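Local atomic coordinates of racemase (Pseudovibrio sp. JE062, PDB entry 3MKC), a protein that belongs to the enolase superfamily, joining a capping N-terminal domain to a C-terminal domain built on the TIM-barrel plan. Residues A85-M90 with G109-L114; L165-A170 with P343-G348; A184-S187 with Y193-R196; E233-E238 with A335-Y340; L241-L246 with A263-T268. One frame throughout, in Å; residues are numbered along the deposited sequence.

Interaction 1 of 5, residues A85-M90 with G109-L114; sequences AIWDAM and GIDMAL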
# COMPACT_ATOMS: atom_id res chain seq x y z
N ALA A 85 1.01 -19.48 9.15
CA ALA A 85 2.10 -20.44 9.34
C ALA A 85 3.08 -20.43 8.17
O ALA A 85 4.28 -20.56 8.37
CB ALA A 85 1.53 -21.84 9.53
N ILE A 86 2.57 -20.29 6.95
CA ILE A 86 3.44 -20.27 5.78
C ILE A 86 4.31 -19.01 5.83
O ILE A 86 5.48 -19.03 5.47
CB ILE A 86 2.62 -20.29 4.48
CG1 ILE A 86 1.80 -21.58 4.43
CG2 ILE A 86 3.55 -20.20 3.27
CD1 ILE A 86 0.79 -21.62 3.31
N TRP A 87 3.71 -17.92 6.30
CA TRP A 87 4.43 -16.65 6.43
C TRP A 87 5.65 -16.89 7.32
O TRP A 87 6.78 -16.54 6.94
CB TRP A 87 3.53 -15.60 7.10
CG TRP A 87 3.98 -14.17 6.92
CD1 TRP A 87 3.45 -13.26 6.05
CD2 TRP A 87 5.01 -13.49 7.64
NE1 TRP A 87 4.09 -12.05 6.18
CE2 TRP A 87 5.05 -12.16 7.15
CE3 TRP A 87 5.91 -13.86 8.65
CZ2 TRP A 87 5.96 -11.21 7.64
CZ3 TRP A 87 6.81 -12.91 9.14
CH2 TRP A 87 6.82 -11.60 8.63
N ASP A 88 5.42 -17.47 8.49
CA ASP A 88 6.50 -17.74 9.43
C ASP A 88 7.55 -18.67 8.85
O ASP A 88 8.75 -18.48 9.07
CB ASP A 88 5.96 -18.36 10.73
CG ASP A 88 5.21 -17.37 11.61
OD1 ASP A 88 5.37 -16.14 11.41
OD2 ASP A 88 4.48 -17.82 12.51
N ALA A 89 7.09 -19.67 8.10
CA ALA A 89 7.99 -20.64 7.50
C ALA A 89 8.91 -20.00 6.48
O ALA A 89 10.11 -20.27 6.46
CB ALA A 89 7.19 -21.77 6.84
N MSE A 90 8.34 -19.15 5.63
CA MSE A 90 9.12 -18.47 4.61
C MSE A 90 10.10 -17.50 5.27
O MSE A 90 11.29 -17.48 4.93
CB MSE A 90 8.20 -17.70 3.65
CG MSE A 90 7.36 -18.58 2.72
SE MSE A 90 6.42 -17.52 1.41
CE MSE A 90 5.16 -16.70 2.61
N GLY A 109 4.46 -10.35 -1.84
CA GLY A 109 3.67 -10.78 -2.99
C GLY A 109 3.08 -12.16 -2.81
O GLY A 109 1.95 -12.43 -3.20
N ILE A 110 3.86 -13.07 -2.22
CA ILE A 110 3.37 -14.41 -2.00
C ILE A 110 2.25 -14.39 -0.96
O ILE A 110 1.23 -15.06 -1.12
CB ILE A 110 4.51 -15.36 -1.52
CG1 ILE A 110 5.58 -15.46 -2.61
CG2 ILE A 110 3.94 -16.74 -1.22
CD1 ILE A 110 6.80 -16.28 -2.21
N ASP A 111 2.41 -13.61 0.11
CA ASP A 111 1.39 -13.54 1.14
C ASP A 111 0.05 -13.08 0.56
O ASP A 111 -1.00 -13.66 0.84
CB ASP A 111 1.80 -12.58 2.26
CG ASP A 111 0.77 -12.50 3.36
OD1 ASP A 111 0.62 -13.48 4.12
OD2 ASP A 111 0.10 -11.44 3.47
N MSE A 112 0.11 -12.03 -0.25
CA MSE A 112 -1.08 -11.48 -0.88
C MSE A 112 -1.75 -12.53 -1.75
O MSE A 112 -2.98 -12.67 -1.74
CB MSE A 112 -0.68 -10.28 -1.75
CG MSE A 112 -1.84 -9.47 -2.26
SE MSE A 112 -1.23 -7.95 -3.28
CE MSE A 112 0.36 -7.60 -2.22
N ALA A 113 -0.95 -13.28 -2.50
CA ALA A 113 -1.49 -14.31 -3.38
C ALA A 113 -2.15 -15.46 -2.63
O ALA A 113 -3.03 -16.14 -3.16
CB ALA A 113 -0.38 -14.85 -4.28
N LEU A 114 -1.74 -15.69 -1.38
CA LEU A 114 -2.34 -16.77 -0.60
C LEU A 114 -3.75 -16.40 -0.19
O LEU A 114 -4.62 -17.26 -0.11
CB LEU A 114 -1.49 -17.07 0.64
CG LEU A 114 -0.16 -17.76 0.33
CD1 LEU A 114 0.62 -17.94 1.62
CD2 LEU A 114 -0.41 -19.11 -0.34

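Interaction 2 of 5, residues L165-A170 with P343-G348; sequences LEKAKA and PEFCDG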
# COMPACT_ATOMS: atom_id res chain seq x y z
N LEU A 165 -8.63 18.44 -8.49
CA LEU A 165 -9.34 18.72 -7.25
C LEU A 165 -10.83 18.96 -7.51
O LEU A 165 -11.68 18.48 -6.75
CB LEU A 165 -8.72 19.94 -6.55
CG LEU A 165 -7.26 19.80 -6.11
CD1 LEU A 165 -6.77 21.12 -5.50
CD2 LEU A 165 -7.14 18.68 -5.09
N GLU A 166 -11.15 19.69 -8.57
CA GLU A 166 -12.54 19.96 -8.90
C GLU A 166 -13.26 18.66 -9.24
O GLU A 166 -14.42 18.45 -8.86
CB GLU A 166 -12.65 20.94 -10.07
CG GLU A 166 -12.06 22.33 -9.80
CD GLU A 166 -12.84 23.14 -8.78
OE1 GLU A 166 -13.80 22.60 -8.18
OE2 GLU A 166 -12.48 24.32 -8.57
N LYS A 167 -12.58 17.77 -9.96
CA LYS A 167 -13.16 16.49 -10.35
C LYS A 167 -13.43 15.63 -9.13
O LYS A 167 -14.45 14.94 -9.06
CB LYS A 167 -12.23 15.74 -11.31
CG LYS A 167 -12.83 14.46 -11.87
CD LYS A 167 -11.93 13.84 -12.93
CE LYS A 167 -12.55 12.58 -13.52
NZ LYS A 167 -11.71 12.01 -14.61
N ALA A 168 -12.52 15.66 -8.16
CA ALA A 168 -12.68 14.88 -6.94
C ALA A 168 -13.95 15.31 -6.23
O ALA A 168 -14.70 14.48 -5.72
CB ALA A 168 -11.47 15.06 -6.02
N LYS A 169 -14.19 16.62 -6.19
CA LYS A 169 -15.38 17.15 -5.53
C LYS A 169 -16.63 16.73 -6.30
O LYS A 169 -17.67 16.44 -5.71
CB LYS A 169 -15.31 18.67 -5.43
CG LYS A 169 -14.04 19.16 -4.75
CD LYS A 169 -14.21 20.52 -4.10
CE LYS A 169 -14.51 21.62 -5.10
NZ LYS A 169 -14.63 22.93 -4.41
N ALA A 170 -16.51 16.71 -7.62
CA ALA A 170 -17.62 16.33 -8.49
C ALA A 170 -18.02 14.88 -8.26
O ALA A 170 -19.17 14.50 -8.47
CB ALA A 170 -17.24 16.54 -9.95
N PRO A 343 -8.54 4.77 -11.49
CA PRO A 343 -8.32 4.90 -12.93
C PRO A 343 -8.73 6.23 -13.55
O PRO A 343 -8.08 6.72 -14.47
CB PRO A 343 -9.12 3.73 -13.50
CG PRO A 343 -9.04 2.71 -12.42
CD PRO A 343 -9.29 3.55 -11.18
N GLU A 344 -9.81 6.82 -13.05
CA GLU A 344 -10.27 8.10 -13.58
C GLU A 344 -9.58 9.28 -12.90
O GLU A 344 -9.87 10.44 -13.19
CB GLU A 344 -11.79 8.23 -13.42
CG GLU A 344 -12.59 7.24 -14.25
CD GLU A 344 -14.09 7.39 -14.07
OE1 GLU A 344 -14.62 8.48 -14.36
OE2 GLU A 344 -14.73 6.41 -13.65
N PHE A 345 -8.66 8.97 -11.99
CA PHE A 345 -7.93 10.00 -11.25
C PHE A 345 -6.43 9.76 -11.27
O PHE A 345 -5.73 10.08 -10.31
CB PHE A 345 -8.42 10.05 -9.80
CG PHE A 345 -9.78 10.65 -9.63
CD1 PHE A 345 -9.94 12.02 -9.50
CD2 PHE A 345 -10.91 9.84 -9.64
CE1 PHE A 345 -11.21 12.58 -9.37
CE2 PHE A 345 -12.18 10.39 -9.51
CZ PHE A 345 -12.33 11.76 -9.38
N CYS A 346 -5.94 9.19 -12.37
CA CYS A 346 -4.52 8.92 -12.49
C CYS A 346 -4.19 8.39 -13.87
O CYS A 346 -5.07 8.00 -14.64
CB CYS A 346 -4.09 7.87 -11.46
SG CYS A 346 -4.46 6.17 -11.98
N ASP A 347 -2.90 8.38 -14.19
CA ASP A 347 -2.43 7.86 -15.46
C ASP A 347 -1.56 6.66 -15.13
O ASP A 347 -0.75 6.71 -14.20
CB ASP A 347 -1.62 8.92 -16.21
CG ASP A 347 -2.47 10.09 -16.65
OD1 ASP A 347 -3.58 9.86 -17.16
OD2 ASP A 347 -2.02 11.25 -16.50
N GLY A 348 -1.74 5.59 -15.88
CA GLY A 348 -0.96 4.39 -15.65
C GLY A 348 -1.63 3.20 -16.30
O GLY A 348 -2.55 2.61 -15.74

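Interaction 3 of 5, residues A184-S187 with Y193-R196; sequences ADWS and YYLR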
# COMPACT_ATOMS: atom_id res chain seq x y z
N ALA A 184 11.23 20.80 -7.07
CA ALA A 184 10.70 22.15 -6.98
C ALA A 184 11.61 22.87 -5.99
O ALA A 184 11.88 22.36 -4.91
CB ALA A 184 9.26 22.13 -6.46
N ASP A 185 12.10 24.05 -6.36
CA ASP A 185 12.99 24.80 -5.48
C ASP A 185 12.26 25.76 -4.56
O ASP A 185 12.88 26.66 -3.98
CB ASP A 185 14.00 25.60 -6.31
CG ASP A 185 13.33 26.58 -7.24
OD1 ASP A 185 12.27 27.14 -6.87
OD2 ASP A 185 13.88 26.81 -8.35
N TRP A 186 10.95 25.58 -4.41
CA TRP A 186 10.17 26.47 -3.55
C TRP A 186 10.70 26.50 -2.12
O TRP A 186 11.08 25.47 -1.57
CB TRP A 186 8.69 26.03 -3.53
CG TRP A 186 8.12 25.66 -4.87
CD1 TRP A 186 8.60 26.03 -6.10
CD2 TRP A 186 6.94 24.87 -5.12
NE1 TRP A 186 7.79 25.51 -7.09
CE2 TRP A 186 6.77 24.80 -6.52
CE3 TRP A 186 6.02 24.22 -4.29
CZ2 TRP A 186 5.71 24.10 -7.11
CZ3 TRP A 186 4.96 23.52 -4.88
CH2 TRP A 186 4.82 23.47 -6.28
N SER A 187 10.74 27.69 -1.53
CA SER A 187 11.19 27.85 -0.16
C SER A 187 10.05 27.31 0.69
O SER A 187 8.99 26.99 0.16
CB SER A 187 11.41 29.33 0.18
OG SER A 187 10.20 30.05 0.16
N TYR A 193 2.35 28.69 0.87
CA TYR A 193 1.49 29.42 -0.06
C TYR A 193 0.77 28.42 -0.94
O TYR A 193 -0.45 28.47 -1.11
CB TYR A 193 2.34 30.36 -0.93
CG TYR A 193 1.60 30.91 -2.12
CD1 TYR A 193 0.59 31.86 -1.96
CD2 TYR A 193 1.86 30.43 -3.40
CE1 TYR A 193 -0.13 32.33 -3.05
CE2 TYR A 193 1.14 30.90 -4.50
CZ TYR A 193 0.14 31.85 -4.32
OH TYR A 193 -0.58 32.30 -5.39
N TYR A 194 1.56 27.50 -1.49
CA TYR A 194 1.08 26.44 -2.37
C TYR A 194 -0.09 25.66 -1.75
O TYR A 194 -1.16 25.54 -2.35
CB TYR A 194 2.25 25.50 -2.66
CG TYR A 194 1.93 24.25 -3.44
CD1 TYR A 194 1.49 24.32 -4.76
CD2 TYR A 194 2.15 22.99 -2.89
CE1 TYR A 194 1.28 23.17 -5.51
CE2 TYR A 194 1.94 21.84 -3.62
CZ TYR A 194 1.51 21.93 -4.93
OH TYR A 194 1.32 20.78 -5.66
N LEU A 195 0.13 25.13 -0.56
CA LEU A 195 -0.89 24.36 0.12
C LEU A 195 -2.10 25.20 0.45
O LEU A 195 -3.22 24.71 0.48
CB LEU A 195 -0.30 23.73 1.38
CG LEU A 195 0.87 22.78 1.11
CD1 LEU A 195 1.39 22.20 2.43
CD2 LEU A 195 0.42 21.65 0.19
N ARG A 196 -1.89 26.49 0.68
CA ARG A 196 -3.01 27.37 0.99
C ARG A 196 -3.87 27.55 -0.25
O ARG A 196 -5.10 27.62 -0.16
CB ARG A 196 -2.50 28.72 1.48
CG ARG A 196 -2.06 28.71 2.93
CD ARG A 196 -1.41 30.01 3.35
NE ARG A 196 -1.13 30.00 4.78
CZ ARG A 196 -2.07 29.90 5.71
NH1 ARG A 196 -3.34 29.80 5.34
NH2 ARG A 196 -1.75 29.87 6.99

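Interaction 4 of 5, residues E233-E238 with A335-Y340; sequences ELYFAE and APYFEY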
# COMPACT_ATOMS: atom_id res chain seq x y z
N GLU A 233 -6.08 22.99 8.40
CA GLU A 233 -6.67 21.76 8.93
C GLU A 233 -6.38 20.53 8.07
O GLU A 233 -7.28 19.73 7.80
CB GLU A 233 -8.18 21.94 9.06
CG GLU A 233 -8.60 23.15 9.90
CD GLU A 233 -10.11 23.31 9.97
OE1 GLU A 233 -10.80 22.33 10.32
OE2 GLU A 233 -10.60 24.42 9.68
N LEU A 234 -5.14 20.38 7.64
CA LEU A 234 -4.75 19.24 6.82
C LEU A 234 -4.83 17.94 7.63
O LEU A 234 -4.58 17.94 8.84
CB LEU A 234 -3.34 19.46 6.26
CG LEU A 234 -3.18 20.78 5.48
CD1 LEU A 234 -1.73 20.99 5.08
CD2 LEU A 234 -4.08 20.74 4.24
N TYR A 235 -5.17 16.85 6.96
CA TYR A 235 -5.29 15.56 7.63
C TYR A 235 -3.95 15.03 8.11
O TYR A 235 -3.84 14.54 9.23
CB TYR A 235 -5.93 14.53 6.70
CG TYR A 235 -6.35 13.29 7.44
CD1 TYR A 235 -7.66 13.16 7.91
CD2 TYR A 235 -5.43 12.28 7.74
CE1 TYR A 235 -8.04 12.05 8.66
CE2 TYR A 235 -5.80 11.18 8.49
CZ TYR A 235 -7.10 11.07 8.95
OH TYR A 235 -7.45 9.98 9.72
N PHE A 236 -2.92 15.11 7.27
CA PHE A 236 -1.61 14.66 7.70
C PHE A 236 -0.44 15.20 6.88
O PHE A 236 -0.63 15.77 5.80
CB PHE A 236 -1.55 13.12 7.82
CG PHE A 236 -1.57 12.35 6.50
CD1 PHE A 236 -0.72 12.68 5.44
CD2 PHE A 236 -2.35 11.21 6.39
CE1 PHE A 236 -0.66 11.88 4.30
CE2 PHE A 236 -2.30 10.39 5.25
CZ PHE A 236 -1.45 10.72 4.20
N ALA A 237 0.76 15.04 7.43
CA ALA A 237 1.98 15.48 6.79
C ALA A 237 2.82 14.23 6.55
O ALA A 237 3.34 13.63 7.49
CB ALA A 237 2.72 16.45 7.68
N GLU A 238 2.94 13.86 5.28
CA GLU A 238 3.69 12.67 4.87
C GLU A 238 5.08 12.96 4.31
O GLU A 238 5.30 13.97 3.65
CB GLU A 238 2.89 11.93 3.80
CG GLU A 238 3.61 10.78 3.14
CD GLU A 238 2.76 10.13 2.06
OE1 GLU A 238 1.52 10.13 2.21
OE2 GLU A 238 3.33 9.61 1.08
N ALA A 335 -8.57 3.15 10.35
CA ALA A 335 -8.67 4.58 10.05
C ALA A 335 -9.84 4.92 9.14
O ALA A 335 -10.41 4.05 8.50
CB ALA A 335 -7.36 5.06 9.43
N PRO A 336 -10.22 6.21 9.07
CA PRO A 336 -11.34 6.66 8.23
C PRO A 336 -11.11 6.46 6.74
O PRO A 336 -12.06 6.31 5.97
CB PRO A 336 -11.47 8.15 8.56
CG PRO A 336 -10.83 8.28 9.91
CD PRO A 336 -9.65 7.35 9.82
N TYR A 337 -9.85 6.49 6.32
CA TYR A 337 -9.51 6.33 4.91
C TYR A 337 -8.32 5.39 4.74
O TYR A 337 -7.72 4.94 5.72
CB TYR A 337 -9.12 7.69 4.31
CG TYR A 337 -10.08 8.82 4.64
CD1 TYR A 337 -11.37 8.84 4.12
CD2 TYR A 337 -9.67 9.89 5.44
CE1 TYR A 337 -12.24 9.88 4.39
CE2 TYR A 337 -10.54 10.94 5.73
CZ TYR A 337 -11.82 10.93 5.20
OH TYR A 337 -12.68 11.97 5.46
N PHE A 338 -8.01 5.10 3.47
CA PHE A 338 -6.88 4.26 3.09
C PHE A 338 -6.48 4.72 1.69
O PHE A 338 -7.32 5.22 0.94
CB PHE A 338 -7.27 2.77 3.11
CG PHE A 338 -8.28 2.38 2.07
CD1 PHE A 338 -7.90 1.59 0.99
CD2 PHE A 338 -9.60 2.78 2.18
CE1 PHE A 338 -8.83 1.21 0.03
CE2 PHE A 338 -10.55 2.40 1.22
CZ PHE A 338 -10.15 1.61 0.14
N GLU A 339 -5.20 4.60 1.34
CA GLU A 339 -4.76 5.07 0.03
C GLU A 339 -5.24 4.20 -1.11
O GLU A 339 -5.14 2.98 -1.07
CB GLU A 339 -3.24 5.21 -0.05
CG GLU A 339 -2.76 5.67 -1.42
CD GLU A 339 -1.29 6.06 -1.46
OE1 GLU A 339 -0.47 5.36 -0.82
OE2 GLU A 339 -0.95 7.05 -2.13
N TYR A 340 -5.75 4.87 -2.14
CA TYR A 340 -6.25 4.19 -3.32
C TYR A 340 -5.96 5.04 -4.55
O TYR A 340 -6.07 6.26 -4.51
CB TYR A 340 -7.75 3.98 -3.19
CG TYR A 340 -8.31 2.95 -4.15
CD1 TYR A 340 -8.33 1.60 -3.83
CD2 TYR A 340 -8.84 3.34 -5.38
CE1 TYR A 340 -8.86 0.65 -4.70
CE2 TYR A 340 -9.37 2.41 -6.27
CZ TYR A 340 -9.38 1.07 -5.92
OH TYR A 340 -9.90 0.15 -6.79

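Interaction 5 of 5, residues L241-L246 with A263-T268; sequences LQHDDL and AEMSTT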
# COMPACT_ATOMS: atom_id res chain seq x y z
N LEU A 241 10.37 14.29 6.93
CA LEU A 241 11.79 14.12 7.18
C LEU A 241 12.30 12.84 6.54
O LEU A 241 11.52 12.04 6.02
CB LEU A 241 12.06 14.10 8.68
CG LEU A 241 11.77 15.44 9.36
CD1 LEU A 241 11.84 15.30 10.88
CD2 LEU A 241 12.76 16.47 8.86
N GLN A 242 13.61 12.65 6.58
CA GLN A 242 14.20 11.46 6.00
C GLN A 242 13.64 10.23 6.70
O GLN A 242 13.38 10.25 7.90
CB GLN A 242 15.72 11.52 6.07
CG GLN A 242 16.29 12.73 5.33
CD GLN A 242 15.68 12.90 3.93
OE1 GLN A 242 14.96 13.86 3.67
NE2 GLN A 242 15.98 11.97 3.04
N HIS A 243 13.47 9.17 5.93
CA HIS A 243 12.88 7.95 6.44
C HIS A 243 13.62 7.25 7.58
O HIS A 243 13.01 6.50 8.34
CB HIS A 243 12.66 7.00 5.25
CG HIS A 243 11.67 5.91 5.53
ND1 HIS A 243 12.01 4.74 6.17
CD2 HIS A 243 10.36 5.79 5.21
CE1 HIS A 243 10.96 3.95 6.24
NE2 HIS A 243 9.94 4.56 5.66
N ASP A 244 14.92 7.49 7.72
CA ASP A 244 15.69 6.87 8.80
C ASP A 244 15.68 7.72 10.06
O ASP A 244 16.02 7.25 11.15
CB ASP A 244 17.17 6.68 8.41
CG ASP A 244 17.37 5.66 7.31
OD1 ASP A 244 16.89 4.52 7.46
OD2 ASP A 244 18.02 6.00 6.30
N ASP A 245 15.29 8.99 9.91
CA ASP A 245 15.27 9.94 11.00
C ASP A 245 14.05 9.81 11.91
O ASP A 245 13.24 10.72 12.01
CB ASP A 245 15.35 11.36 10.41
CG ASP A 245 15.54 12.44 11.46
OD1 ASP A 245 15.88 12.11 12.62
OD2 ASP A 245 15.37 13.64 11.09
N LEU A 246 13.92 8.66 12.57
CA LEU A 246 12.78 8.47 13.45
C LEU A 246 12.75 9.48 14.59
O LEU A 246 11.68 10.01 14.91
CB LEU A 246 12.78 7.05 14.03
CG LEU A 246 11.96 6.08 13.16
CD1 LEU A 246 12.55 6.00 11.77
CD2 LEU A 246 11.93 4.71 13.82
N ALA A 263 6.98 5.38 7.94
CA ALA A 263 7.04 3.98 7.53
C ALA A 263 6.67 3.61 6.09
O ALA A 263 6.55 2.44 5.77
CB ALA A 263 6.23 3.14 8.50
N GLU A 264 6.49 4.61 5.23
CA GLU A 264 6.14 4.34 3.84
C GLU A 264 7.05 3.29 3.19
O GLU A 264 6.57 2.42 2.48
CB GLU A 264 6.22 5.63 3.01
CG GLU A 264 6.34 5.36 1.51
CD GLU A 264 6.32 6.62 0.66
OE1 GLU A 264 7.11 7.54 0.94
OE2 GLU A 264 5.51 6.67 -0.29
N MSE A 265 8.36 3.39 3.43
CA MSE A 265 9.30 2.46 2.80
C MSE A 265 9.79 1.31 3.67
O MSE A 265 10.64 0.52 3.26
CB MSE A 265 10.52 3.24 2.29
CG MSE A 265 10.19 4.40 1.35
SE MSE A 265 11.75 5.23 0.60
CE MSE A 265 12.10 6.53 1.94
N SER A 266 9.24 1.23 4.88
CA SER A 266 9.64 0.19 5.84
C SER A 266 9.16 -1.22 5.50
O SER A 266 8.35 -1.41 4.60
CB SER A 266 9.09 0.55 7.21
OG SER A 266 7.68 0.43 7.19
N THR A 267 9.68 -2.20 6.24
CA THR A 267 9.26 -3.59 6.10
C THR A 267 9.24 -4.24 7.48
O THR A 267 10.08 -3.93 8.33
CB THR A 267 10.18 -4.42 5.16
OG1 THR A 267 11.46 -4.62 5.79
CG2 THR A 267 10.35 -3.72 3.82
N THR A 268 8.26 -5.11 7.68
CA THR A 268 8.00 -5.86 8.91
C THR A 268 7.40 -5.05 10.04
O THR A 268 7.48 -3.82 10.06
CB THR A 268 9.24 -6.57 9.47
OG1 THR A 268 10.09 -5.62 10.11
CG2 THR A 268 10.00 -7.29 8.34

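Interaction 1 of 5, residues A85-M90 with G109-L114
Met90, present as selenomethionine, lays its selenium across the side chain of Ile110, with SE 3.7 Å from Ile110 CG2 and almost as near to Ile110 CD1. The bend at chi3 (-70°) turns the methyl CE back toward its own helix, leaving selenium as the nearer atom, with Met90 CE still 4.0 Å from Ile110 CG2. One turn away on the same side of helix 83-93, Ile86 touches Leu114 through branch ends alone: Leu114 CD1 sits 4.1 Å from Ile86 CG2 and equally far from Ile86 CD1.

Beside these two apolar pairs, on one flank of the interface, lies a more polar one. Trp87 has CG anti to the backbone N, which carries its indole toward Asp111, and its CD1 edge comes 3.4 Å from Asp111 OD1. The carboxylate stands nearly upright to the ring, the planes 86° apart. Trp87 NE1 bonds to Gly292 O and Asp111 OD1 to Thr295 OG1, both of the barrel domain, while Arg299 forms a cation-pi contact with the indole.

The segment axes approach to 10.7 Å and run nearly antiparallel, at 162°, with Ile86, Met90, Ile110 and Leu114 filling the gap. This is buried antiparallel helix packing within the helical part of the N-terminal capping domain of an enolase-superfamily protein, with its Trp87-Asp111 side turned to helix 293-306 of the barrel.

Interaction 2 of 5, residues L165-A170 with P343-G348
Lys167 and Glu344 supply the hydrogen bond of this contact: Lys167 NZ donates to the backbone oxygen Glu344 O at 2.8 Å. The ammonium lies in the carbonyl plane, on a lone pair, with a C=O...N angle of 143°. To get there the lysine is fully drawn out, CG anti to the backbone N (chi1 -174°) and every later torsion near 180°, so that the whole side chain spans from helix to loop. The carboxylate of Glu344 lies beyond salt-bridge range, Glu344 OE1 being 4.6 Å from Lys167 NZ, though its charge probably still favours the ammonium's position.

Apolar contact accompanies the bond. The methylene chain of Lys167 runs over one face of Phe345, with Lys167 CG 3.5 Å from Phe345 CE1 and Lys167 CE above the rim of the ring. The chain climbs away from the face as it goes, and Lys167 NZ stands almost on the ring normal but 5.2 Å from the Phe345 centroid, a cation-pi attraction that is weak at most. Ala168 meets the ring at its edge instead: its backbone N lies near the ring plane, 3.6 Å from Phe345 CE1, and its CB is 4.2 Å from the same carbon. His171 adds an edge-to-face contact with Phe345 and uses ND1 to hydrogen-bond Lys167 O, linking the end of the helix to the phenyl ring.

Helix 154-170 follows strand 137-143, while residues 343-348 follow strand 339-340, its parallel neighbour. The contact thus ties together the first and last strand units where a modified (beta/alpha)7beta barrel, as in enolase-superfamily members, closes upon itself.

Interaction 3 of 5, residues A184-S187 with Y193-R196
Two different first torsions aim Trp186 and Tyr194 at each other. In Trp186, chi1 of -44° sets CG anti to the carbonyl carbon and sends the indole from the loop toward the helix; in Tyr194, chi1 of 174° places CG anti to the backbone N and swings the phenol out from helix 188-202 to meet it. The outer corner of the six-membered indole ring makes the contact. Trp186 CZ3 stands 3.3 Å above the plane of the Tyr194 ring, over its centre, and so lies close to all six ring carbons, nearest to Tyr194 CG at 3.4 Å. The next carbon along, Trp186 CH2, is 3.6 Å from Tyr194 CE1.

The planes are inclined by 59° and the centroids are 4.5 Å apart, an edge-to-face pair with the tryptophan giving the edge. It belongs to a beta-alpha unit of the barrel: residues 184-187 form the loop that leads from strand 175-179 into helix 188-202, and the ring pair folds that loop back upon the second turn of the helix. Ser187 is the N-cap of this helix, its side chain capping a backbone N of the first turn while Glu190 OE1 accepts from Ser187 N, consistent with a capping box.

Within the loop itself, Ala184 CB packs 3.6 Å above one face of the indole. The phenol hydroxyl Tyr194 OH is hydrogen-bonded to Cys179 O, at the end of strand 175-179, which fixes the far end of the ring. Both aromatic side chains also touch Ala157 of helix 154-170, with Leu154 against Trp186 and Tyr161 against Tyr194.

Interaction 4 of 5, residues E233-E238 with A335-Y340
Tyr235 OH, hydrogen-bonded to Gln310 OE1, also presses on Pro336, with Pro336 CD 3.4 Å and Pro336 CG 3.8 Å from the oxygen. The hydroxyl thus has one polar partner and one apolar neighbour. Tyr235 reaches this place with CG anti to the backbone N (chi1 -167°), directed toward the segment that carries Pro336 and Tyr337.

Farther back on the same ring, Tyr235 CE1 meets Tyr337 CE2 at 4.0 Å. The edge of Tyr337 is turned to the face of Tyr235 in an offset edge-to-face pair, the planes at 69° and the centroids 5.8 Å apart. Tyr337 has Pro336 CB 4.0 Å above one of its faces, near the rim, so the proline serves both tyrosines: its CD side touches the hydroxyl of one and its CB side covers the ring of the other. Tyr337 OH is bonded in turn to Asp207 OD2. Arg259 approaches Tyr235 in two ways, through a cation-pi contact with the ring and a hydrogen bond from NH1 to Tyr235 O.

Tyr235 and Tyr337 lie near the N-terminal ends of strands 236-238 and 339-340, the fourth and eighth of the barrel in chain order. Such strands face each other across a barrel of this kind, and the aromatic pair spans its interior toward the N-terminal ends of the strands. Met209 of strand 207-211 packs against both tyrosines, while on the outer side helix 319-331 receives Phe338 and Tyr340.

Interaction 5 of 5, residues L241-L246 with A263-T268
His243 inserts its imidazole into the turn formed by Ala263 to Ser266. With CG anti to the backbone N (chi1 -161°), the ring extends straight toward the other loop and meets it in two ways. Its edge enters the turn: His243 NE2 is 3.4 Å from Ala263 C, which lies near the ring plane, as does Glu264 N. Ser266 N is an oblique neighbour, 3.5 Å from His243 CE1. One face is covered by Met265, a selenomethionine, whose CB lies 3.6 Å above the plane of the His243 ring, offset toward the rim, in a CH-pi contact over the face.

The rest of Met265 runs back along the histidine, the two side chains sliding past each other in opposite directions. A bend at chi3 (-89°) folds its terminal methyl toward the histidine, Met265 CE ending 3.4 Å from His243 CB, near the root of that side chain. The selenium itself lies obliquely to the ring.

Ser266 braces the turn that receives the imidazole. Its chi1 of 69° holds OG between the backbone N and the carbonyl carbon, from where Ser266 OG donates to Ala263 O at 2.7 Å, tilted from the carbonyl plane. Ser266 N donates to the same oxygen in closing the type I turn, so Ala263 O is gripped twice.

The two loops follow strands 236-238 and 261-262, and lead into helices 246-255 and 268-277. Trp275 of the latter helix meets the His243 ring edge-to-face, and Thr267 packs on Met104 and Phe105 of helix 102-122 from the N-terminal domain.

Overall arrangement
Interactions 2 to 5 all lie in the barrel domain, whereas interaction 1 belongs to the capping domain. The nearest atoms of interactions 1 and 5 are about 5 Å apart. The centres of interactions 1 and 3 are the most distant, 43 Å apart. Interaction 5 is nested inside the loop closed by interaction 4, and both are nested inside that of interaction 2. Interactions 4 and 5 touch where Glu238 OE2 comes 3.9 Å from Glu264 OE2; Glu238 ends strand 236-238 and Glu264 follows strand 261-262, its neighbour, a position consistent with the metal-binding region of enolase-superfamily relatives. Interactions 3 and 4 meet through Leu195 CD1 and Leu234 CD1, 4.3 Å apart.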